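Local coordinates for protein nucleoside kinase (Methanococcus jannaschii, PDB 2C4E) that catalyses ATP-dependent phosphorylation of nucleosides, chiefly inosine, guanosine and cytidine, to their monophosphates, using magnesium or manganese as cofactor, at residues A[45-50]-A[245-250]; A[139-144]-A[166-171]; A[188-193]-A[209-214]. All coordinates share one frame; numbering follows the deposited sequence.

How the contacts relate
Contact 1 (45-50 with 245-250) lies about 4 Å from the centre of the chain and joins two helices at the active site through one amide-carboxylate hydrogen bond. Contacts 2 and 3 lie farther out, about 16 and 14 Å from that centre, and have no hydrogen bond across them. In contact 2 (139-144 with 166-171) a proline packs on a tyrosine, with a glutamine at the exposed border; in contact 3 (188-193 with 209-214) a phenylalanine from the helix packs on buried leucine and valine side chains of the strand. Contacts 1 and 3 touch where Arg250 NH2 probably hydrogen-bonds Thr214 OG1, 3.2 Å away; contacts 2 and 3 touch where Pro166 packs on Arg192.

Contact 1: residues A[45-50]-A[245-250]; sequences AANTAV and AGDSYR
Asn47 ND2 donates to Asp247 OD2 over 3.0 Å along an almost straight N-H...O line (177°). The oxygen lies in the amide plane, but the bond reaches it on its anti side, tilted from the carboxylate plane; the two planes are 45° apart. Beside this bond the packing is also tight at Asp247 CB, which has Asn47 CB and Thr48 OG1 each at 3.7 Å. In Asp247, CG is anti to the carbonyl carbon (chi1 -64°), which turns the carboxylate toward Asn47. Helix 245-258 of this ribokinase-fold enzyme starts just before Asp247, the inferred proton acceptor; both Asp247 and Asn47 bind substrate. An alanine in place of Asp247 has no carboxylate, and would probably leave the N-H of Asn47 without its mate and the amide less firmly held. Contact is looser toward Arg250, where Thr48 CG2 comes no nearer than 4.5 Å to the backbone C, and Asp247 itself is partly exposed. The arginine's end leads away from helix 44-54: NH1 bonds Gly246 O from above the carbonyl plane, and NH2 forms a salt bridge with Asp160. Thr48 OG1 turns back to Ala44 O, while Asn47 OD1 accepts from Gln284.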
loop_
_atom_site.group_PDB
_atom_site.type_symbol
_atom_site.label_atom_id
_atom_site.label_comp_id
_atom_site.label_asym_id
_atom_site.label_seq_id
_atom_site.Cartn_x
_atom_site.Cartn_y
_atom_site.Cartn_z
ATOM N N ALA A 45 14.653 13.125 4.598
ATOM C CA ALA A 45 15.460 14.204 4.027
ATOM C C ALA A 45 14.599 15.371 3.574
ATOM O O ALA A 45 14.883 16.511 3.914
ATOM C CB ALA A 45 16.356 13.700 2.868
ATOM N N ALA A 46 13.535 15.089 2.828
ATOM C CA ALA A 46 12.618 16.103 2.341
ATOM C C ALA A 46 11.914 16.820 3.490
ATOM O O ALA A 46 11.782 18.036 3.470
ATOM C CB ALA A 46 11.606 15.478 1.418
ATOM N N ASN A 47 11.457 16.076 4.483
ATOM C CA ASN A 47 10.824 16.668 5.661
ATOM C C ASN A 47 11.730 17.730 6.269
ATOM O O ASN A 47 11.316 18.850 6.567
ATOM C CB ASN A 47 10.567 15.607 6.726
ATOM C CG ASN A 47 9.463 14.633 6.330
ATOM O OD1 ASN A 47 8.693 14.900 5.411
ATOM N ND2 ASN A 47 9.396 13.505 7.019
ATOM N N THR A 48 12.979 17.356 6.447
ATOM C CA THR A 48 13.960 18.247 7.044
ATOM C C THR A 48 14.201 19.460 6.128
ATOM O O THR A 48 14.203 20.584 6.593
ATOM C CB THR A 48 15.262 17.488 7.353
ATOM O OG1 THR A 48 15.004 16.347 8.194
ATOM C CG2 THR A 48 16.191 18.335 8.192
ATOM N N ALA A 49 14.381 19.232 4.824
ATOM C CA ALA A 49 14.637 20.309 3.866
ATOM C C ALA A 49 13.508 21.301 3.817
ATOM O O ALA A 49 13.743 22.502 3.746
ATOM C CB ALA A 49 14.896 19.754 2.466
ATOM N N VAL A 50 12.279 20.796 3.830
ATOM C CA VAL A 50 11.104 21.659 3.811
ATOM C C VAL A 50 10.980 22.441 5.117
ATOM O O VAL A 50 10.692 23.628 5.086
ATOM C CB VAL A 50 9.815 20.860 3.486
ATOM C CG1 VAL A 50 8.562 21.744 3.621
ATOM C CG2 VAL A 50 9.884 20.305 2.090
ATOM N N ALA A 245 7.698 14.806 13.901
ATOM C CA ALA A 245 8.307 15.536 15.011
ATOM C C ALA A 245 9.830 15.490 15.022
ATOM O O ALA A 245 10.463 16.527 15.167
ATOM C CB ALA A 245 7.768 15.034 16.336
ATOM N N GLY A 246 10.406 14.299 14.873
ATOM C CA GLY A 246 11.852 14.147 14.866
ATOM C C GLY A 246 12.531 14.964 13.771
ATOM O O GLY A 246 13.480 15.723 14.028
ATOM N N ASP A 247 12.051 14.830 12.538
ATOM C CA ASP A 247 12.685 15.540 11.425
ATOM C C ASP A 247 12.580 17.039 11.634
ATOM O O ASP A 247 13.517 17.786 11.310
ATOM C CB ASP A 247 12.066 15.153 10.084
ATOM C CG ASP A 247 12.273 13.690 9.741
ATOM O OD1 ASP A 247 13.346 13.140 10.063
ATOM O OD2 ASP A 247 11.412 13.015 9.145
ATOM N N SER A 248 11.457 17.480 12.201
ATOM C CA SER A 248 11.236 18.901 12.436
ATOM C C SER A 248 12.141 19.468 13.522
ATOM O O SER A 248 12.548 20.615 13.425
ATOM C CB SER A 248 9.776 19.189 12.769
ATOM O OG SER A 248 9.450 18.724 14.057
ATOM N N TYR A 249 12.461 18.669 14.536
ATOM C CA TYR A 249 13.408 19.080 15.562
ATOM C C TYR A 249 14.771 19.305 14.924
ATOM O O TYR A 249 15.438 20.268 15.224
ATOM C CB TYR A 249 13.549 18.009 16.641
ATOM C CG TYR A 249 14.538 18.348 17.747
ATOM C CD1 TYR A 249 14.089 18.796 18.997
ATOM C CD2 TYR A 249 15.912 18.198 17.566
ATOM C CE1 TYR A 249 14.977 19.113 20.005
ATOM C CE2 TYR A 249 16.817 18.509 18.595
ATOM C CZ TYR A 249 16.335 18.955 19.812
ATOM O OH TYR A 249 17.218 19.258 20.837
ATOM N N ARG A 250 15.201 18.372 14.077
ATOM C CA ARG A 250 16.462 18.520 13.368
ATOM C C ARG A 250 16.442 19.738 12.435
ATOM O O ARG A 250 17.403 20.494 12.410
ATOM C CB ARG A 250 16.824 17.221 12.637
ATOM C CG ARG A 250 17.277 16.115 13.601
ATOM C CD ARG A 250 16.483 14.853 13.507
ATOM N NE ARG A 250 16.887 13.816 14.457
ATOM C CZ ARG A 250 16.293 13.549 15.614
ATOM N NH1 ARG A 250 15.263 14.266 16.048
ATOM N NH2 ARG A 250 16.748 12.549 16.367
#

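Contact 2: residues A[139-144]-A[166-171]; sequences GDPEFN and PQYSKE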
loop_
_atom_site.group_PDB
_atom_site.type_symbol
_atom_site.label_atom_id
_atom_site.label_comp_id
_atom_site.label_asym_id
_atom_site.label_seq_id
_atom_site.Cartn_x
_atom_site.Cartn_y
_atom_site.Cartn_z
ATOM N N GLY A 139 18.309 6.712 4.388
ATOM C CA GLY A 139 18.526 6.568 2.967
ATOM C C GLY A 139 19.264 5.285 2.698
ATOM O O GLY A 139 18.845 4.210 3.155
ATOM N N ASP A 140 20.313 5.377 1.895
ATOM C CA ASP A 140 21.164 4.242 1.593
ATOM C C ASP A 140 22.426 4.419 2.430
ATOM O O ASP A 140 23.156 5.400 2.248
ATOM C CB ASP A 140 21.505 4.226 0.111
ATOM C CG ASP A 140 22.420 3.098 -0.256
ATOM O OD1 ASP A 140 21.934 2.017 -0.665
ATOM O OD2 ASP A 140 23.660 3.210 -0.182
ATOM N N PRO A 141 22.661 3.532 3.389
ATOM C CA PRO A 141 23.813 3.707 4.288
ATOM C C PRO A 141 25.162 3.828 3.580
ATOM O O PRO A 141 25.988 4.640 4.014
ATOM C CB PRO A 141 23.745 2.455 5.167
ATOM C CG PRO A 141 22.251 2.180 5.234
ATOM C CD PRO A 141 21.830 2.386 3.801
ATOM N N GLU A 142 25.394 3.074 2.510
ATOM C CA GLU A 142 26.686 3.147 1.823
ATOM C C GLU A 142 26.857 4.516 1.174
ATOM O O GLU A 142 27.924 5.134 1.278
ATOM C CB GLU A 142 26.853 2.031 0.780
ATOM C CG GLU A 142 28.119 2.182 -0.062
ATOM C CD GLU A 142 28.272 1.165 -1.193
ATOM O OE1 GLU A 142 27.270 0.619 -1.715
ATOM O OE2 GLU A 142 29.429 0.925 -1.582
ATOM N N PHE A 143 25.796 5.010 0.542
ATOM C CA PHE A 143 25.854 6.325 -0.094
ATOM C C PHE A 143 25.988 7.389 0.999
ATOM O O PHE A 143 26.748 8.345 0.860
ATOM C CB PHE A 143 24.599 6.550 -0.942
ATOM C CG PHE A 143 24.582 7.859 -1.675
ATOM C CD1 PHE A 143 25.189 7.984 -2.909
ATOM C CD2 PHE A 143 23.950 8.968 -1.132
ATOM C CE1 PHE A 143 25.169 9.192 -3.606
ATOM C CE2 PHE A 143 23.927 10.180 -1.832
ATOM C CZ PHE A 143 24.542 10.286 -3.066
ATOM N N ASN A 144 25.297 7.188 2.119
ATOM C CA ASN A 144 25.336 8.139 3.225
ATOM C C ASN A 144 26.741 8.242 3.811
ATOM O O ASN A 144 27.237 9.351 4.066
ATOM C CB ASN A 144 24.322 7.776 4.310
ATOM C CG ASN A 144 22.884 8.097 3.905
ATOM O OD1 ASN A 144 21.904 7.660 4.550
ATOM N ND2 ASN A 144 22.746 8.840 2.849
ATOM N N PRO A 166 19.936 -0.410 12.537
ATOM C CA PRO A 166 20.251 -1.846 12.460
ATOM C C PRO A 166 21.156 -2.289 11.294
ATOM O O PRO A 166 21.822 -3.322 11.415
ATOM C CB PRO A 166 18.864 -2.499 12.349
ATOM C CG PRO A 166 17.937 -1.522 13.008
ATOM C CD PRO A 166 18.480 -0.178 12.622
ATOM N N GLN A 167 21.169 -1.538 10.194
ATOM C CA GLN A 167 21.984 -1.862 9.013
ATOM C C GLN A 167 23.469 -1.555 9.152
ATOM O O GLN A 167 24.273 -1.977 8.319
ATOM C CB GLN A 167 21.452 -1.114 7.788
ATOM C CG GLN A 167 20.046 -1.530 7.391
ATOM C CD GLN A 167 19.516 -0.724 6.231
ATOM O OE1 GLN A 167 20.175 -0.610 5.197
ATOM N NE2 GLN A 167 18.330 -0.161 6.397
ATOM N N TYR A 168 23.830 -0.800 10.181
ATOM C CA TYR A 168 25.218 -0.443 10.423
ATOM C C TYR A 168 25.870 -1.447 11.360
ATOM O O TYR A 168 25.399 -1.649 12.482
ATOM C CB TYR A 168 25.302 0.948 11.060
ATOM C CG TYR A 168 24.929 2.093 10.137
ATOM C CD1 TYR A 168 23.597 2.399 9.879
ATOM C CD2 TYR A 168 25.908 2.870 9.525
ATOM C CE1 TYR A 168 23.248 3.440 9.038
ATOM C CE2 TYR A 168 25.568 3.930 8.674
ATOM C CZ TYR A 168 24.238 4.211 8.437
ATOM O OH TYR A 168 23.892 5.241 7.601
ATOM N N SER A 169 26.965 -2.049 10.904
ATOM C CA SER A 169 27.826 -2.856 11.747
ATOM C C SER A 169 28.533 -1.954 12.722
ATOM O O SER A 169 28.622 -0.739 12.500
ATOM C CB SER A 169 28.893 -3.562 10.900
ATOM O OG SER A 169 29.770 -2.598 10.330
ATOM N N LYS A 170 29.096 -2.547 13.766
ATOM C CA LYS A 170 29.952 -1.806 14.685
ATOM C C LYS A 170 30.953 -0.935 13.904
ATOM O O LYS A 170 31.147 0.243 14.212
ATOM C CB LYS A 170 30.695 -2.775 15.607
ATOM C CG LYS A 170 31.398 -2.114 16.774
ATOM C CD LYS A 170 32.140 -3.136 17.623
ATOM C CE LYS A 170 33.007 -2.452 18.671
ATOM N NZ LYS A 170 33.659 -3.433 19.586
ATOM N N GLU A 171 31.553 -1.515 12.870
ATOM C CA GLU A 171 32.652 -0.870 12.132
ATOM C C GLU A 171 32.190 0.302 11.266
ATOM O O GLU A 171 32.824 1.371 11.222
ATOM C CB GLU A 171 33.372 -1.924 11.273
ATOM C CG GLU A 171 34.156 -2.964 12.075
ATOM C CD GLU A 171 33.308 -4.107 12.632
ATOM O OE1 GLU A 171 32.257 -4.446 12.043
ATOM O OE2 GLU A 171 33.702 -4.682 13.671
#
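Pro141 opens helix 141-151 and packs against Gln167 and Tyr168, which lead into helix 170-178; in this ribokinase-fold chain the two helices flank strand 156-159 in sequence, and that strand belongs to the eight-stranded mixed sheet. The tyrosine supplies the larger partner. From CB the side chain sets CG anti to the carbonyl carbon (chi1 -70°), which sends the far end of the ring toward the first turn of helix 141-151. Along one side CE1 approaches the proline, 4.0 Å from Pro141 CB. At CZ the spacing to Pro141 CB shortens to 3.7 Å, with the methylene placed obliquely to the ring. The hydroxyl, at the tip, lies over the start of the helix: Tyr168 OH is 3.7 Å from Pro141 CA and 4.2 Å from Asn144 CB. Leu173 and Ile176 of helix 170-178 also touch this side chain. Gln167 approaches the proline farther round its ring, at the exposed border, its extended chain crossing the pyrrolidine at about a right angle. Both helices have capped starts: Ser169 OG accepts from Met172 N, and Asp140, the N-cap of helix 141-151, uses the anti lone pair of OD2 to take the N-H of Phe143 at 2.9 Å. At the glutamine's tip, OE1 rests 3.5 Å from Pro141 CG and 3.7 Å from Pro141 CD.

Contact 3: residues A[188-193]-A[209-214]; sequences HEFERA and DALIVT
One face of the Phe190 ring is met by Val213 CG2, a CH-pi contact in which the methyl stands 4.0 Å from the ring centroid and 16° off the ring normal. The methyl is displaced toward the rim on the CG-CD1 side, with Phe190 CD1 3.9 Å from Val213 CG2. Leu211 reaches the same ring obliquely: its CD2 lies 3.6 Å from Phe190 CE1 and 4.1 Å from Phe190 CZ. The two aliphatic side chains therefore divide the ring's length, valine near its root and leucine near its tip. Each crosses the phenylalanine at about a right angle. Phe190 CG is anti to the backbone N (chi1 173°), which extends the ring from the helix toward strand 210-214. On the strand, Val213 has CG1 anti to the backbone N (chi1 179°), an orientation that leaves CG2 as the branch facing the ring. Leu211 and Val213, two residues apart, point to the same side of the strand, whereas Ile212 packs on Tyr249 and Phe253 of helix 245-258. The contact is wholly apolar; Met185 of strand 182-186 and Ile201 and Tyr204 of helix 201-205 also pack on the phenylalanine, the tyrosine ring meeting that of Phe190 at an incline. At the end of the strand, Thr214 OG1 hydrogen-bonds with Asn186 and Arg250; Thr214 and Asn186 bind ATP. The helix follows strand 182-186, and the chain returns to the parallel neighbour 210-214 through helix 201-205: a beta-alpha-beta crossover of the ribokinase-fold sheet, with an ATP-binding residue at the end of each strand.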
loop_
_atom_site.group_PDB
_atom_site.type_symbol
_atom_site.label_atom_id
_atom_site.label_comp_id
_atom_site.label_asym_id
_atom_site.label_seq_id
_atom_site.Cartn_x
_atom_site.Cartn_y
_atom_site.Cartn_z
ATOM N N HIS A 188 16.242 5.403 22.346
ATOM C CA HIS A 188 16.303 3.958 22.136
ATOM C C HIS A 188 17.456 3.598 21.205
ATOM O O HIS A 188 18.169 2.616 21.417
ATOM C CB HIS A 188 14.980 3.444 21.562
ATOM C CG HIS A 188 13.850 3.447 22.544
ATOM N ND1 HIS A 188 14.044 3.524 23.907
ATOM C CD2 HIS A 188 12.510 3.379 22.360
ATOM C CE1 HIS A 188 12.874 3.494 24.520
ATOM N NE2 HIS A 188 11.927 3.407 23.604
ATOM N N GLU A 189 17.642 4.418 20.183
ATOM C CA GLU A 189 18.643 4.186 19.176
ATOM C C GLU A 189 20.015 4.500 19.794
ATOM O O GLU A 189 20.966 3.778 19.578
ATOM C CB GLU A 189 18.246 4.999 17.918
ATOM C CG GLU A 189 16.700 5.097 17.834
ATOM C CD GLU A 189 16.103 5.053 16.451
ATOM O OE1 GLU A 189 16.235 6.061 15.712
ATOM O OE2 GLU A 189 15.427 4.036 16.154
ATOM N N PHE A 190 20.073 5.516 20.648
ATOM C CA PHE A 190 21.304 5.869 21.346
ATOM C C PHE A 190 21.751 4.684 22.254
ATOM O O PHE A 190 22.936 4.317 22.275
ATOM C CB PHE A 190 21.085 7.130 22.183
ATOM C CG PHE A 190 22.249 7.472 23.076
ATOM C CD1 PHE A 190 23.426 7.944 22.522
ATOM C CD2 PHE A 190 22.164 7.310 24.455
ATOM C CE1 PHE A 190 24.511 8.264 23.337
ATOM C CE2 PHE A 190 23.248 7.617 25.271
ATOM C CZ PHE A 190 24.420 8.105 24.696
ATOM N N GLU A 191 20.810 4.081 22.975
ATOM C CA GLU A 191 21.160 2.983 23.864
ATOM C C GLU A 191 21.671 1.832 22.991
ATOM O O GLU A 191 22.627 1.159 23.356
ATOM C CB GLU A 191 19.994 2.596 24.830
ATOM C CG GLU A 191 19.685 3.717 25.850
ATOM C CD GLU A 191 18.540 3.436 26.855
ATOM O OE1 GLU A 191 17.776 2.453 26.718
ATOM O OE2 GLU A 191 18.385 4.226 27.826
ATOM N N ARG A 192 21.061 1.629 21.823
ATOM C CA ARG A 192 21.417 0.485 20.980
ATOM C C ARG A 192 22.792 0.688 20.371
ATOM O O ARG A 192 23.611 -0.237 20.336
ATOM C CB ARG A 192 20.373 0.274 19.883
ATOM C CG ARG A 192 20.815 -0.631 18.730
ATOM C CD ARG A 192 19.698 -1.490 18.153
ATOM N NE ARG A 192 20.190 -2.397 17.118
ATOM C CZ ARG A 192 19.441 -3.275 16.457
ATOM N NH1 ARG A 192 18.141 -3.391 16.713
ATOM N NH2 ARG A 192 19.995 -4.048 15.531
ATOM N N ALA A 193 23.024 1.909 19.900
ATOM C CA ALA A 193 24.290 2.300 19.302
ATOM C C ALA A 193 25.400 2.208 20.341
ATOM O O ALA A 193 26.489 1.732 20.030
ATOM C CB ALA A 193 24.221 3.709 18.737
ATOM N N ASP A 209 31.266 16.801 17.539
ATOM C CA ASP A 209 31.214 18.063 18.261
ATOM C C ASP A 209 30.015 18.180 19.181
ATOM O O ASP A 209 30.096 18.830 20.218
ATOM C CB ASP A 209 31.185 19.236 17.279
ATOM C CG ASP A 209 32.405 19.321 16.428
ATOM O OD1 ASP A 209 33.544 19.210 16.938
ATOM O OD2 ASP A 209 32.325 19.592 15.216
ATOM N N ALA A 210 28.897 17.582 18.781
ATOM C CA ALA A 210 27.676 17.604 19.568
ATOM C C ALA A 210 26.912 16.326 19.340
ATOM O O ALA A 210 26.726 15.886 18.196
ATOM C CB ALA A 210 26.805 18.792 19.213
ATOM N N LEU A 211 26.497 15.719 20.451
ATOM C CA LEU A 211 25.637 14.569 20.448
ATOM C C LEU A 211 24.307 15.039 21.013
ATOM O O LEU A 211 24.260 15.560 22.119
ATOM C CB LEU A 211 26.221 13.491 21.377
ATOM C CG LEU A 211 25.272 12.389 21.833
ATOM C CD1 LEU A 211 24.824 11.580 20.634
ATOM C CD2 LEU A 211 25.956 11.505 22.881
ATOM N N ILE A 212 23.242 14.855 20.252
ATOM C CA ILE A 212 21.926 15.314 20.618
ATOM C C ILE A 212 21.033 14.092 20.735
ATOM O O ILE A 212 20.771 13.384 19.754
ATOM C CB ILE A 212 21.360 16.286 19.576
ATOM C CG1 ILE A 212 22.321 17.476 19.364
ATOM C CG2 ILE A 212 19.969 16.743 20.036
ATOM C CD1 ILE A 212 23.256 17.322 18.170
ATOM N N VAL A 213 20.616 13.815 21.955
ATOM C CA VAL A 213 19.737 12.699 22.232
ATOM C C VAL A 213 18.340 13.238 22.480
ATOM O O VAL A 213 18.102 13.984 23.430
ATOM C CB VAL A 213 20.224 11.870 23.441
ATOM C CG1 VAL A 213 19.262 10.728 23.726
ATOM C CG2 VAL A 213 21.644 11.354 23.208
ATOM N N THR A 214 17.425 12.864 21.606
ATOM C CA THR A 214 16.057 13.312 21.696
ATOM C C THR A 214 15.214 12.250 22.380
ATOM O O THR A 214 15.378 11.048 22.142
ATOM C CB THR A 214 15.534 13.635 20.283
ATOM O OG1 THR A 214 15.805 12.525 19.414
ATOM C CG2 THR A 214 16.326 14.753 19.666
#